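Local coordinates for flavin reductase domain protein (Arthrobacter sp., PDB 2QCK) that probably binds FMN and acts as a flavin reductase, though its physiological substrate is not established, at residues A[81-86]-A[148-153]. Residues are numbered along the deposited sequence; the frame is centred on the assembly and turned at random.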
loop_
_atom_site.group_PDB
_atom_site.type_symbol
_atom_site.label_atom_id
_atom_site.label_comp_id
_atom_site.label_asym_id
_atom_site.label_seq_id
_atom_site.Cartn_x
_atom_site.Cartn_y
_atom_site.Cartn_z
ATOM N N ASP A 81 -2.695 6.627 18.772
ATOM C CA ASP A 81 -1.826 7.196 19.795
ATOM C C ASP A 81 -0.405 7.389 19.278
ATOM O O ASP A 81 0.429 7.959 19.962
ATOM C CB ASP A 81 -1.805 6.313 21.043
ATOM C CG ASP A 81 -3.100 6.395 21.836
ATOM N N ASN A 82 -0.109 6.922 18.072
ATOM C CA ASN A 82 1.229 7.077 17.510
ATOM C C ASN A 82 1.297 8.220 16.465
ATOM O O ASN A 82 2.252 8.267 15.704
ATOM C CB ASN A 82 1.695 5.788 16.842
ATOM C CG ASN A 82 1.718 4.589 17.756
ATOM O OD1 ASN A 82 1.227 3.531 17.397
ATOM N ND2 ASN A 82 2.326 4.728 18.911
ATOM N N GLN A 83 0.332 9.150 16.450
ATOM C CA GLN A 83 0.356 10.162 15.410
ATOM C C GLN A 83 1.583 11.055 15.543
ATOM O O GLN A 83 2.160 11.426 14.539
ATOM C CB GLN A 83 -0.919 10.985 15.386
ATOM C CG GLN A 83 -0.940 11.959 14.241
ATOM C CD GLN A 83 -0.059 13.171 14.499
ATOM O OE1 GLN A 83 0.170 13.555 15.642
ATOM N NE2 GLN A 83 0.434 13.776 13.434
ATOM N N GLU A 84 2.012 11.336 16.760
ATOM C CA GLU A 84 3.143 12.221 16.976
ATOM C C GLU A 84 4.431 11.589 16.441
ATOM O O GLU A 84 5.309 12.274 15.924
ATOM C CB GLU A 84 3.247 12.580 18.470
ATOM C CG GLU A 84 4.488 13.349 18.822
ATOM C CD GLU A 84 4.466 13.991 20.210
ATOM O OE1 GLU A 84 3.370 14.366 20.702
ATOM O OE2 GLU A 84 5.579 14.163 20.777
ATOM N N LEU A 85 4.519 10.275 16.552
ATOM C CA LEU A 85 5.667 9.527 16.111
ATOM C C LEU A 85 5.694 9.479 14.592
ATOM O O LEU A 85 6.764 9.717 13.985
ATOM C CB LEU A 85 5.595 8.126 16.705
ATOM C CG LEU A 85 6.781 7.191 16.637
ATOM C CD1 LEU A 85 7.921 7.603 17.593
ATOM C CD2 LEU A 85 6.191 5.788 16.922
ATOM N N ALA A 86 4.524 9.241 13.987
ATOM C CA ALA A 86 4.350 9.375 12.532
ATOM C C ALA A 86 4.843 10.721 11.992
ATOM O O ALA A 86 5.595 10.757 11.034
ATOM C CB ALA A 86 2.896 9.118 12.075
ATOM N N THR A 148 -6.721 1.484 17.358
ATOM C CA THR A 148 -7.276 1.830 16.057
ATOM C C THR A 148 -6.118 2.223 15.131
ATOM O O THR A 148 -5.267 3.043 15.499
ATOM C CB THR A 148 -8.280 2.988 16.257
ATOM O OG1 THR A 148 -9.354 2.515 17.079
ATOM C CG2 THR A 148 -8.827 3.549 14.950
ATOM N N PRO A 149 -6.055 1.629 13.942
ATOM C CA PRO A 149 -4.979 1.980 13.005
ATOM C C PRO A 149 -4.944 3.442 12.604
ATOM O O PRO A 149 -5.972 4.090 12.524
ATOM C CB PRO A 149 -5.278 1.138 11.769
ATOM C CG PRO A 149 -6.181 0.059 12.220
ATOM C CD PRO A 149 -6.929 0.561 13.413
ATOM N N LEU A 150 -3.745 3.945 12.365
ATOM C CA LEU A 150 -3.552 5.290 11.823
ATOM C C LEU A 150 -3.562 5.243 10.296
ATOM O O LEU A 150 -2.887 4.394 9.660
ATOM C CB LEU A 150 -2.225 5.868 12.335
ATOM C CG LEU A 150 -1.853 7.340 12.096
ATOM C CD1 LEU A 150 -2.871 8.240 12.768
ATOM C CD2 LEU A 150 -0.438 7.591 12.618
ATOM N N LEU A 151 -4.319 6.179 9.724
ATOM C CA LEU A 151 -4.425 6.344 8.287
ATOM C C LEU A 151 -3.908 7.700 7.894
ATOM O O LEU A 151 -3.794 8.607 8.729
ATOM C CB LEU A 151 -5.870 6.237 7.861
ATOM C CG LEU A 151 -6.714 5.200 8.602
ATOM C CD1 LEU A 151 -8.183 5.485 8.303
ATOM C CD2 LEU A 151 -6.312 3.850 8.172
ATOM N N TYR A 152 -3.556 7.828 6.621
ATOM C CA TYR A 152 -3.166 9.125 6.075
ATOM C C TYR A 152 -3.840 9.292 4.737
ATOM O O TYR A 152 -3.846 8.385 3.915
ATOM C CB TYR A 152 -1.703 9.145 5.857
ATOM C CG TYR A 152 -1.140 10.487 5.546
ATOM C CD1 TYR A 152 -0.990 11.424 6.531
ATOM C CD2 TYR A 152 -0.744 10.834 4.244
ATOM C CE1 TYR A 152 -0.455 12.635 6.270
ATOM C CE2 TYR A 152 -0.202 12.092 3.977
ATOM C CZ TYR A 152 -0.071 12.970 5.000
ATOM O OH TYR A 152 0.473 14.220 4.791
ATOM N N HIS A 153 -4.443 10.444 4.528
ATOM C CA HIS A 153 -5.247 10.658 3.359
ATOM C C HIS A 153 -5.236 12.151 3.080
ATOM O O HIS A 153 -5.397 12.967 4.009
ATOM C CB HIS A 153 -6.671 10.182 3.621
ATOM C CG HIS A 153 -7.682 10.818 2.738
ATOM N ND1 HIS A 153 -7.513 10.922 1.370
ATOM C CD2 HIS A 153 -8.858 11.420 3.022
ATOM C CE1 HIS A 153 -8.550 11.552 0.844
ATOM N NE2 HIS A 153 -9.383 11.861 1.824
#
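Leu150 pushes its side chain against the first turn of helix 83-88 and carries nearly all of this contact. Its CD2 methyl does most of the touching. Leu150 CD2 meets CB of Ala86 at 3.7 Å, tip to tip, and lies 3.9 Å from CA of Gln83. Leu150 CD2 also comes within 4.1 Å of Asn82 O, so it reaches backbone as well as side chain. The other methyl, Leu150 CD1, sits alongside the base of the Gln83 side chain, 4.3 Å from Gln83 CB. CD2 thus sits against the first turn, touching Asn82, Gln83 and Ala86, while CD1 only skirts Gln83. CG of Leu150 is anti to the backbone N (chi1 -171°), and with chi2 at 61° CD2 is the methyl that faces the helix.

No hydrogen bond crosses between the two segments; the contact is apolar. The Asn82 carbonyl is used within its own segment: Asn82 O accepts a bond from Ala86 N at 3.0 Å and a weak one from Leu85 N. Asn82 holds the N-cap position, but its side chain does not cap the helix. Its amide instead links OD1 to Gly79 N and ND2 to the carbonyl of Asp113.

The backbone of Leu150 pairs with Val24 and Leu78, which fixes the base of its side chain, and these two residues join Tyr157 in burying the small methyl of Ala86 among larger side chains. Leu163 of the second subunit packs on Leu150, which brings the dimer partner close to this helix contact. The whole is a short helix laid on the antiparallel sheet by its first turn, within the beta-barrel fold typical of flavin reductase-like, FMN-binding domains.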